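PDB 6ZXU: oxidoreductase, NAD-binding/iron-sulfur cluster-binding protein from Nitratireductor pacificus pht-3B, which probably removes halogen substituents from organohalides as a catabolic, cobalamin-dependent reductive dehalogenase, with two [4Fe-4S] clusters likely to supply the electrons. Local coordinates for residues Asp537-Arg547 with Arg619-Asp627; Asn552-Asn563 with Ile671-Pro682. One frame throughout, in Å; residues are numbered along the deposited sequence.

In the fold
Both contacts fasten later parts of the chain onto the ferredoxin-type iron-sulfur region, and their centres lie about 18 Å apart on the same side of the molecule. Along the sequence the segments alternate: 537-547 and 552-563 come first, followed by their respective partners 619-627 and 671-682. Contact 1 sets helix 619-628 against the loop and helices that carry one cluster; contact 2 lays helix 671-674 and the loop after it along the chain leading from helix 544-548 to strand 560-562. The two meet at Phe556, which packs against helix 544-548 and whose carbonyl probably accepts a hydrogen bond from Arg543. Together they join the surroundings of both clusters to the edge of the cobalamin pocket.

Contact 1: residues Asp537-Arg547 with Arg619-Asp627; sequences DFCNQCRKCAR and RAAIIAMDD. With SF4 (iron/sulfur cluster), chain D.
Phe538 and Ile623 meet where helix 619-628 packs against the ferredoxin-type Cys-x-x-Cys-x-x-Cys motif, whose Cys539, Cys542 and Cys545 each bind an iron of a [4Fe-4S] cluster; Cys595 belongs to the same site. Ile623 places CD1 over one face of the Phe538 ring, a CH-pi contact 4.1 Å from the ring centroid. The same Ile623 CD1 lies 3.8 Å from CB of Cys542, just behind the sulfur on FE2, while Phe538 CE1 approaches cluster sulfide S1 at 3.6 Å.

Lys544 spans the distance from cluster to helix. Its CB sits 4.0 Å from S4 of the cluster; with CG anti to the backbone N (chi1 -175°) and the chain extended, CD and CE run past the carboxylates of Asp626 and Asp627. At the tip, NZ forms salt bridges to Asp627 OD1 (2.8 Å) and Asp626 OD2 (2.9 Å), and also bonds to Asn631 O; Asn631 ND2 holds Asp626 OD1. Arg547 grips Asp627 end-on, NH1 to OD2 and NH2 to OD1, the latter from the face opposite Lys544 NZ. With an alanine at Asp627, Arg547 would probably lose its two-pronged carboxylate grip, leaving NH1 without this mate and Lys544 with Asp626 as its remaining charged partner here. At the helix's other end, Arg619 NH1 makes a salt bridge to Asp537 OD2, met on its anti side at 2.7 Å.

Contact 2: residues Asn552-Asn563 with Ile671-Pro682; sequences NAISFGDKVMFN and IGANQKLAMYPP
The backbones come closest where Gly557 lies against Gly672, their CA atoms 4.4 Å apart, and approach again where Asn563 lies beside Pro681. The chain that follows the ferredoxin cysteine motif makes an ST turn that ends at the first of these approaches, Ser555 OG accepting from Gly557 N, and then runs on to the short hairpin strand 560-562. The Gln675 amide bridges two backbone groups: NE2 gives a bond to Ile554 O (3.1 Å), reaching it from above its carbonyl plane, and OE1 takes one from Phe556 N (3.0 Å). The second is nearly straight, at 174°, and uses an in-plane lone pair of OE1, so the two bonds fix the rotation of the amide. Gln675 CD lies at the edge of the Phe556 ring, while Ile671 CG1 covers one face of that ring in a CH-pi contact, 3.9 Å from the centroid. Nearby, Leu677 divides its methyls, CD1 against the CB of Ser555 at 3.8 Å and CD2 beside the carbonyl O of Asn552.

Farther along, the packing reaches the cobalamin pocket, since Phe562 touches the cofactor and makes a cation-pi contact with Lys569. Met679 SD stands at the edge of the Phe562 ring, a Met-aromatic contact, and Pro681 CB packs against Phe562 CE2. The bend at chi3 (44°) turns the Met679 methyl, so that CE meets Val560 CG2 tip to tip at 3.6 Å.

Contact 1: residues Asp537-Arg547 with Arg619-Asp627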
loop_
_atom_site.group_PDB
_atom_site.type_symbol
_atom_site.label_atom_id
_atom_site.label_comp_id
_atom_site.label_asym_id
_atom_site.label_seq_id
_atom_site.Cartn_x
_atom_site.Cartn_y
_atom_site.Cartn_z
ATOM N N ASP A 537 -18.013 -19.641 -0.852
ATOM C CA ASP A 537 -18.255 -20.643 -1.941
ATOM C C ASP A 537 -17.107 -20.670 -2.971
ATOM O O ASP A 537 -16.741 -21.734 -3.456
ATOM C CB ASP A 537 -19.599 -20.375 -2.618
ATOM C CG ASP A 537 -19.934 -21.420 -3.737
ATOM O OD1 ASP A 537 -19.945 -22.630 -3.374
ATOM O OD2 ASP A 537 -20.093 -21.047 -4.944
ATOM N N PHE A 538 -16.570 -19.508 -3.351
ATOM C CA PHE A 538 -15.514 -19.451 -4.328
ATOM C C PHE A 538 -14.251 -20.124 -3.792
ATOM O O PHE A 538 -13.680 -21.018 -4.453
ATOM C CB PHE A 538 -15.185 -18.024 -4.686
ATOM C CG PHE A 538 -14.376 -17.881 -5.962
ATOM C CD1 PHE A 538 -13.075 -18.090 -5.958
ATOM C CD2 PHE A 538 -14.964 -17.404 -7.126
ATOM C CE1 PHE A 538 -12.314 -17.953 -7.103
ATOM C CE2 PHE A 538 -14.234 -17.215 -8.282
ATOM C CZ PHE A 538 -12.922 -17.495 -8.268
ATOM N N CYS A 539 -13.729 -19.640 -2.655
ATOM C CA CYS A 539 -12.511 -20.220 -2.078
ATOM C C CYS A 539 -12.732 -21.684 -1.784
ATOM O O CYS A 539 -11.849 -22.493 -1.851
ATOM C CB CYS A 539 -12.087 -19.551 -0.801
ATOM S SG CYS A 539 -11.256 -18.036 -1.044
ATOM N N ASN A 540 -13.944 -22.102 -1.510
ATOM C CA ASN A 540 -14.132 -23.503 -1.274
ATOM C C ASN A 540 -13.867 -24.431 -2.467
ATOM O O ASN A 540 -13.666 -25.620 -2.351
ATOM C CB ASN A 540 -15.533 -23.771 -0.869
ATOM C CG ASN A 540 -15.540 -24.730 0.206
ATOM O OD1 ASN A 540 -15.039 -24.414 1.360
ATOM N ND2 ASN A 540 -15.949 -25.964 -0.129
ATOM N N GLN A 541 -13.910 -23.863 -3.650
ATOM C CA GLN A 541 -13.738 -24.597 -4.894
ATOM C C GLN A 541 -12.400 -24.321 -5.561
ATOM O O GLN A 541 -12.168 -24.819 -6.626
ATOM C CB GLN A 541 -14.820 -24.178 -5.925
ATOM C CG GLN A 541 -16.246 -24.372 -5.549
ATOM C CD GLN A 541 -17.178 -23.905 -6.624
ATOM O OE1 GLN A 541 -17.224 -24.450 -7.714
ATOM N NE2 GLN A 541 -17.921 -22.919 -6.327
ATOM N N CYS A 542 -11.584 -23.458 -5.005
ATOM C CA CYS A 542 -10.336 -23.061 -5.548
ATOM C C CYS A 542 -9.198 -23.503 -4.596
ATOM O O CYS A 542 -9.396 -23.629 -3.383
ATOM C CB CYS A 542 -10.311 -21.543 -5.718
ATOM S SG CYS A 542 -8.889 -20.734 -6.467
ATOM N N ARG A 543 -8.009 -23.718 -5.131
ATOM C CA ARG A 543 -6.812 -24.025 -4.331
ATOM C C ARG A 543 -5.588 -23.399 -4.866
ATOM O O ARG A 543 -4.478 -23.856 -4.569
ATOM C CB ARG A 543 -6.544 -25.520 -4.269
ATOM C CG ARG A 543 -7.661 -26.396 -3.745
ATOM C CD ARG A 543 -7.851 -26.206 -2.280
ATOM N NE ARG A 543 -8.883 -27.108 -1.712
ATOM C CZ ARG A 543 -10.201 -26.993 -1.883
ATOM N NH1 ARG A 543 -10.720 -26.021 -2.617
ATOM N NH2 ARG A 543 -11.010 -27.860 -1.314
ATOM N N LYS A 544 -5.702 -22.328 -5.638
ATOM C CA LYS A 544 -4.531 -21.815 -6.353
ATOM C C LYS A 544 -3.436 -21.272 -5.411
ATOM O O LYS A 544 -2.248 -21.520 -5.603
ATOM C CB LYS A 544 -4.974 -20.834 -7.412
ATOM C CG LYS A 544 -3.821 -20.322 -8.301
ATOM C CD LYS A 544 -4.337 -19.797 -9.612
ATOM C CE LYS A 544 -3.188 -19.259 -10.440
ATOM N NZ LYS A 544 -3.594 -19.102 -11.873
ATOM N N CYS A 545 -3.806 -20.445 -4.439
ATOM C CA CYS A 545 -2.883 -19.920 -3.468
ATOM C C CYS A 545 -2.187 -21.072 -2.753
ATOM O O CYS A 545 -0.982 -20.986 -2.542
ATOM C CB CYS A 545 -3.600 -19.015 -2.465
ATOM S SG CYS A 545 -5.050 -19.799 -1.601
ATOM N N ALA A 546 -2.941 -22.056 -2.280
ATOM C CA ALA A 546 -2.351 -23.184 -1.602
ATOM C C ALA A 546 -1.296 -23.927 -2.462
ATOM O O ALA A 546 -0.230 -24.309 -1.982
ATOM C CB ALA A 546 -3.469 -24.127 -1.145
ATOM N N ARG A 547 -1.608 -24.148 -3.706
ATOM C CA ARG A 547 -0.740 -24.826 -4.635
ATOM C C ARG A 547 0.487 -24.076 -4.925
ATOM O O ARG A 547 1.542 -24.669 -5.103
ATOM C CB ARG A 547 -1.484 -25.023 -5.945
ATOM C CG ARG A 547 -0.795 -25.919 -6.980
ATOM C CD ARG A 547 -1.630 -25.909 -8.246
ATOM N NE ARG A 547 -1.357 -24.710 -8.993
ATOM C CZ ARG A 547 -2.250 -24.032 -9.689
ATOM N NH1 ARG A 547 -3.507 -24.399 -9.664
ATOM N NH2 ARG A 547 -1.875 -22.946 -10.369
ATOM N N ARG A 619 -18.331 -20.075 -11.254
ATOM C CA ARG A 619 -17.138 -19.932 -10.452
ATOM C C ARG A 619 -16.133 -20.982 -10.773
ATOM O O ARG A 619 -14.951 -20.699 -10.962
ATOM C CB ARG A 619 -17.534 -19.940 -8.983
ATOM C CG ARG A 619 -18.243 -18.673 -8.553
ATOM C CD ARG A 619 -18.817 -18.812 -7.137
ATOM N NE ARG A 619 -19.484 -17.559 -6.803
ATOM C CZ ARG A 619 -20.450 -17.427 -5.925
ATOM N NH1 ARG A 619 -20.831 -18.465 -5.201
ATOM N NH2 ARG A 619 -21.020 -16.229 -5.756
ATOM N N ALA A 620 -16.572 -22.224 -10.858
ATOM C CA ALA A 620 -15.652 -23.337 -11.166
ATOM C C ALA A 620 -14.955 -23.152 -12.489
ATOM O O ALA A 620 -13.778 -23.471 -12.614
ATOM C CB ALA A 620 -16.382 -24.665 -11.120
ATOM N N ALA A 621 -15.667 -22.614 -13.467
ATOM C CA ALA A 621 -15.086 -22.316 -14.755
ATOM C C ALA A 621 -14.076 -21.202 -14.710
ATOM O O ALA A 621 -13.068 -21.244 -15.371
ATOM C CB ALA A 621 -16.151 -21.915 -15.757
ATOM N N ILE A 622 -14.399 -20.149 -13.974
ATOM C CA ILE A 622 -13.443 -19.051 -13.756
ATOM C C ILE A 622 -12.183 -19.534 -13.051
ATOM O O ILE A 622 -11.072 -19.210 -13.438
ATOM C CB ILE A 622 -14.158 -17.898 -13.030
ATOM C CG1 ILE A 622 -15.187 -17.228 -13.907
ATOM C CG2 ILE A 622 -13.147 -16.847 -12.576
ATOM C CD1 ILE A 622 -16.145 -16.322 -13.169
ATOM N N ILE A 623 -12.341 -20.371 -12.053
ATOM C CA ILE A 623 -11.203 -20.946 -11.328
ATOM C C ILE A 623 -10.316 -21.759 -12.274
ATOM O O ILE A 623 -9.095 -21.598 -12.298
ATOM C CB ILE A 623 -11.737 -21.796 -10.123
ATOM C CG1 ILE A 623 -12.270 -20.880 -9.055
ATOM C CG2 ILE A 623 -10.685 -22.686 -9.574
ATOM C CD1 ILE A 623 -13.253 -21.579 -8.144
ATOM N N ALA A 624 -10.935 -22.587 -13.093
ATOM C CA ALA A 624 -10.192 -23.465 -14.012
ATOM C C ALA A 624 -9.555 -22.694 -15.155
ATOM O O ALA A 624 -8.388 -22.958 -15.516
ATOM C CB ALA A 624 -11.098 -24.544 -14.532
ATOM N N MET A 625 -10.257 -21.709 -15.684
ATOM C CA MET A 625 -9.680 -20.931 -16.775
ATOM C C MET A 625 -8.573 -20.028 -16.335
ATOM O O MET A 625 -7.714 -19.641 -17.138
ATOM C CB MET A 625 -10.751 -20.144 -17.544
ATOM C CG MET A 625 -11.668 -21.025 -18.420
ATOM S SD MET A 625 -10.850 -22.216 -19.562
ATOM C CE MET A 625 -9.965 -21.051 -20.547
ATOM N N ASP A 626 -8.548 -19.690 -15.044
ATOM C CA ASP A 626 -7.487 -18.865 -14.571
ATOM C C ASP A 626 -6.126 -19.586 -14.758
ATOM O O ASP A 626 -5.147 -18.966 -15.011
ATOM C CB ASP A 626 -7.696 -18.496 -13.093
ATOM C CG ASP A 626 -6.857 -17.277 -12.693
ATOM O OD1 ASP A 626 -7.217 -16.165 -13.204
ATOM O OD2 ASP A 626 -5.898 -17.400 -11.863
ATOM N N ASP A 627 -6.124 -20.895 -14.546
ATOM C CA ASP A 627 -4.899 -21.722 -14.843
ATOM C C ASP A 627 -4.692 -21.975 -16.333
ATOM O O ASP A 627 -3.582 -21.804 -16.837
ATOM C CB ASP A 627 -5.029 -23.016 -14.098
ATOM C CG ASP A 627 -4.730 -22.812 -12.647
ATOM O OD1 ASP A 627 -3.855 -21.884 -12.349
ATOM O OD2 ASP A 627 -5.331 -23.563 -11.819
HETATM FE FE1 SF4 D . -6.861 -18.830 -2.531
HETATM FE FE2 SF4 D . -8.464 -19.198 -4.803
HETATM FE FE3 SF4 D . -7.843 -16.690 -4.009
HETATM FE FE4 SF4 D . -9.543 -18.138 -2.442
HETATM S S1 SF4 D . -9.808 -17.458 -4.599
HETATM S S2 SF4 D . -7.830 -16.958 -1.760
HETATM S S3 SF4 D . -8.591 -20.148 -2.765
HETATM S S4 SF4 D . -6.481 -18.346 -4.695
HETATM O O HOH W 1 -19.274 -23.132 -9.836
#

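Contact 2: residues Asn552-Asn563 with Ile671-Pro682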
loop_
_atom_site.group_PDB
_atom_site.type_symbol
_atom_site.label_atom_id
_atom_site.label_comp_id
_atom_site.label_asym_id
_atom_site.label_seq_id
_atom_site.Cartn_x
_atom_site.Cartn_y
_atom_site.Cartn_z
ATOM N N ASN A 552 4.206 -24.467 1.373
ATOM C CA ASN A 552 3.009 -25.235 1.693
ATOM C C ASN A 552 2.306 -24.811 2.970
ATOM O O ASN A 552 1.808 -25.644 3.718
ATOM C CB ASN A 552 3.281 -26.732 1.735
ATOM C CG ASN A 552 4.056 -27.205 0.516
ATOM O OD1 ASN A 552 3.697 -26.916 -0.662
ATOM N ND2 ASN A 552 5.181 -27.857 0.793
ATOM N N ALA A 553 2.301 -23.505 3.245
ATOM C CA ALA A 553 1.761 -23.018 4.504
ATOM C C ALA A 553 0.238 -22.839 4.416
ATOM O O ALA A 553 -0.419 -22.777 5.428
ATOM C CB ALA A 553 2.428 -21.702 4.877
ATOM N N ILE A 554 -0.351 -22.731 3.220
ATOM C CA ILE A 554 -1.798 -22.452 3.085
ATOM C C ILE A 554 -2.555 -23.767 3.111
ATOM O O ILE A 554 -2.197 -24.710 2.423
ATOM C CB ILE A 554 -2.061 -21.589 1.814
ATOM C CG1 ILE A 554 -1.371 -20.247 1.992
ATOM C CG2 ILE A 554 -3.538 -21.490 1.515
ATOM C CD1 ILE A 554 -1.425 -19.360 0.793
ATOM N N SER A 555 -3.666 -23.791 3.844
ATOM C CA SER A 555 -4.528 -24.962 3.911
ATOM C C SER A 555 -5.271 -25.325 2.629
ATOM O O SER A 555 -5.904 -24.487 1.989
ATOM C CB SER A 555 -5.521 -24.817 5.052
ATOM O OG SER A 555 -6.400 -25.940 5.084
ATOM N N PHE A 556 -5.154 -26.580 2.230
ATOM C CA PHE A 556 -5.934 -27.218 1.170
ATOM C C PHE A 556 -7.221 -27.800 1.689
ATOM O O PHE A 556 -7.992 -28.346 0.914
ATOM C CB PHE A 556 -5.152 -28.383 0.528
ATOM C CG PHE A 556 -4.021 -27.975 -0.338
ATOM C CD1 PHE A 556 -2.793 -27.840 0.153
ATOM C CD2 PHE A 556 -4.207 -27.854 -1.685
ATOM C CE1 PHE A 556 -1.734 -27.493 -0.677
ATOM C CE2 PHE A 556 -3.169 -27.513 -2.525
ATOM C CZ PHE A 556 -1.918 -27.344 -2.020
ATOM N N GLY A 557 -7.507 -27.629 2.954
ATOM C CA GLY A 557 -8.664 -28.269 3.567
ATOM C C GLY A 557 -9.786 -27.298 3.950
ATOM O O GLY A 557 -9.931 -26.255 3.360
ATOM N N ASP A 558 -10.599 -27.706 4.892
ATOM C CA ASP A 558 -11.786 -27.007 5.250
ATOM C C ASP A 558 -11.463 -25.963 6.331
ATOM O O ASP A 558 -10.424 -26.037 6.962
ATOM C CB ASP A 558 -12.796 -28.001 5.803
ATOM C CG ASP A 558 -13.364 -28.906 4.723
ATOM O OD1 ASP A 558 -13.411 -28.507 3.520
ATOM O OD2 ASP A 558 -13.787 -30.019 5.131
ATOM N N LYS A 559 -12.357 -25.014 6.491
ATOM C CA LYS A 559 -12.237 -24.056 7.559
ATOM C C LYS A 559 -12.332 -24.782 8.915
ATOM O O LYS A 559 -12.963 -25.824 9.041
ATOM C CB LYS A 559 -13.296 -22.988 7.461
ATOM C CG LYS A 559 -13.034 -21.975 6.358
ATOM C CD LYS A 559 -14.199 -21.010 6.167
ATOM C CE LYS A 559 -15.239 -21.651 5.276
ATOM N NZ LYS A 559 -16.425 -20.777 5.178
ATOM N N VAL A 560 -11.685 -24.223 9.923
ATOM C CA VAL A 560 -11.677 -24.700 11.284
ATOM C C VAL A 560 -12.052 -23.538 12.226
ATOM O O VAL A 560 -12.043 -22.351 11.844
ATOM C CB VAL A 560 -10.302 -25.274 11.722
ATOM C CG1 VAL A 560 -9.948 -26.502 10.905
ATOM C CG2 VAL A 560 -9.162 -24.266 11.607
ATOM N N MET A 561 -12.388 -23.902 13.456
ATOM C CA MET A 561 -12.518 -22.895 14.510
ATOM C C MET A 561 -11.133 -22.663 15.099
ATOM O O MET A 561 -10.371 -23.608 15.313
ATOM C CB MET A 561 -13.504 -23.421 15.621
ATOM C CG MET A 561 -14.949 -23.581 15.185
ATOM S SD MET A 561 -15.648 -22.175 14.314
ATOM C CE MET A 561 -15.698 -20.957 15.618
ATOM N N PHE A 562 -10.860 -21.418 15.400
ATOM C CA PHE A 562 -9.576 -20.986 15.936
ATOM C C PHE A 562 -9.888 -19.789 16.823
ATOM O O PHE A 562 -10.370 -18.803 16.333
ATOM C CB PHE A 562 -8.637 -20.567 14.738
ATOM C CG PHE A 562 -7.302 -20.009 15.138
ATOM C CD1 PHE A 562 -7.102 -18.636 15.344
ATOM C CD2 PHE A 562 -6.230 -20.850 15.336
ATOM C CE1 PHE A 562 -5.910 -18.171 15.775
ATOM C CE2 PHE A 562 -5.024 -20.373 15.783
ATOM C CZ PHE A 562 -4.860 -19.012 15.972
ATOM N N ASN A 563 -9.607 -19.906 18.131
ATOM C CA ASN A 563 -9.724 -18.822 19.098
ATOM C C ASN A 563 -11.042 -18.130 18.936
ATOM O O ASN A 563 -11.123 -16.895 18.940
ATOM C CB ASN A 563 -8.581 -17.821 18.978
ATOM C CG ASN A 563 -8.557 -16.785 20.127
ATOM O OD1 ASN A 563 -9.054 -17.034 21.218
ATOM N ND2 ASN A 563 -7.965 -15.684 19.883
ATOM N N ILE A 671 -4.738 -34.249 -1.080
ATOM C CA ILE A 671 -3.900 -33.340 -0.307
ATOM C C ILE A 671 -4.694 -32.665 0.838
ATOM O O ILE A 671 -4.127 -32.366 1.880
ATOM C CB ILE A 671 -3.195 -32.324 -1.227
ATOM C CG1 ILE A 671 -2.212 -31.444 -0.475
ATOM C CG2 ILE A 671 -4.219 -31.471 -1.990
ATOM C CD1 ILE A 671 -1.142 -32.221 0.215
ATOM N N GLY A 672 -5.995 -32.441 0.647
ATOM C CA GLY A 672 -6.799 -31.855 1.710
ATOM C C GLY A 672 -6.833 -32.695 2.954
ATOM O O GLY A 672 -6.722 -32.203 4.058
ATOM N N ALA A 673 -6.901 -33.992 2.780
ATOM C CA ALA A 673 -6.930 -34.956 3.872
ATOM C C ALA A 673 -5.555 -35.291 4.399
ATOM O O ALA A 673 -5.424 -35.740 5.531
ATOM C CB ALA A 673 -7.554 -36.219 3.367
ATOM N N ASN A 674 -4.509 -35.096 3.592
ATOM C CA ASN A 674 -3.134 -35.481 3.998
ATOM C C ASN A 674 -2.279 -34.403 4.589
ATOM O O ASN A 674 -1.403 -34.685 5.441
ATOM C CB ASN A 674 -2.392 -36.164 2.825
ATOM C CG ASN A 674 -2.915 -37.592 2.573
ATOM O OD1 ASN A 674 -3.143 -38.375 3.504
ATOM N ND2 ASN A 674 -3.005 -37.933 1.375
ATOM N N GLN A 675 -2.473 -33.180 4.130
ATOM C CA GLN A 675 -1.703 -32.054 4.622
ATOM C C GLN A 675 -2.026 -31.823 6.124
ATOM O O GLN A 675 -3.186 -31.770 6.502
ATOM C CB GLN A 675 -2.032 -30.779 3.856
ATOM C CG GLN A 675 -1.297 -29.544 4.344
ATOM C CD GLN A 675 -1.874 -28.280 3.753
ATOM O OE1 GLN A 675 -3.076 -28.105 3.717
ATOM N NE2 GLN A 675 -1.019 -27.415 3.245
ATOM N N LYS A 676 -0.988 -31.707 6.956
ATOM C CA LYS A 676 -1.118 -31.418 8.360
ATOM C C LYS A 676 -0.353 -30.180 8.699
ATOM O O LYS A 676 0.870 -30.116 8.592
ATOM C CB LYS A 676 -0.616 -32.574 9.228
ATOM C CG LYS A 676 -1.205 -33.912 8.867
ATOM C CD LYS A 676 -2.691 -33.993 9.052
ATOM C CE LYS A 676 -3.191 -35.342 8.530
ATOM N NZ LYS A 676 -4.675 -35.406 8.470
ATOM N N LEU A 677 -1.068 -29.149 9.076
ATOM C CA LEU A 677 -0.529 -27.887 9.466
ATOM C C LEU A 677 -0.578 -27.744 11.015
ATOM O O LEU A 677 -1.344 -28.420 11.687
ATOM C CB LEU A 677 -1.325 -26.742 8.753
ATOM C CG LEU A 677 -1.339 -26.803 7.210
ATOM C CD1 LEU A 677 -2.196 -25.694 6.702
ATOM C CD2 LEU A 677 0.070 -26.674 6.562
ATOM N N ALA A 678 0.251 -26.837 11.533
ATOM C CA ALA A 678 0.273 -26.502 12.948
ATOM C C ALA A 678 -0.451 -25.160 13.150
ATOM O O ALA A 678 -0.387 -24.273 12.268
ATOM C CB ALA A 678 1.684 -26.400 13.449
ATOM N N MET A 679 -1.229 -25.046 14.200
ATOM C CA MET A 679 -1.889 -23.785 14.545
ATOM C C MET A 679 -1.469 -23.358 15.948
ATOM O O MET A 679 -1.157 -24.194 16.769
ATOM C CB MET A 679 -3.401 -23.869 14.452
ATOM C CG MET A 679 -4.017 -24.909 15.308
ATOM S SD MET A 679 -5.772 -24.774 15.574
ATOM C CE MET A 679 -6.516 -24.404 13.992
ATOM N N TYR A 680 -1.513 -22.076 16.211
ATOM C CA TYR A 680 -1.015 -21.566 17.468
ATOM C C TYR A 680 -2.048 -20.606 18.048
ATOM O O TYR A 680 -1.851 -19.386 18.037
ATOM C CB TYR A 680 0.328 -20.907 17.292
ATOM C CG TYR A 680 1.368 -21.866 16.820
ATOM C CD1 TYR A 680 1.948 -22.760 17.673
ATOM C CD2 TYR A 680 1.670 -21.976 15.473
ATOM C CE1 TYR A 680 2.866 -23.704 17.241
ATOM C CE2 TYR A 680 2.548 -22.957 15.004
ATOM C CZ TYR A 680 3.147 -23.826 15.926
ATOM O OH TYR A 680 4.092 -24.781 15.466
ATOM N N PRO A 681 -3.139 -21.176 18.607
ATOM C CA PRO A 681 -4.094 -20.331 19.301
ATOM C C PRO A 681 -3.481 -19.887 20.618
ATOM O O PRO A 681 -2.417 -20.345 20.959
ATOM C CB PRO A 681 -5.289 -21.258 19.502
ATOM C CG PRO A 681 -4.685 -22.614 19.535
ATOM C CD PRO A 681 -3.529 -22.585 18.623
ATOM N N PRO A 682 -4.176 -19.000 21.380
ATOM C CA PRO A 682 -3.602 -18.509 22.637
ATOM C C PRO A 682 -2.931 -19.523 23.559
ATOM O O PRO A 682 -1.890 -19.214 24.155
ATOM C CB PRO A 682 -4.787 -17.823 23.299
ATOM C CG PRO A 682 -5.494 -17.237 22.112
ATOM C CD PRO A 682 -5.425 -18.288 21.060
#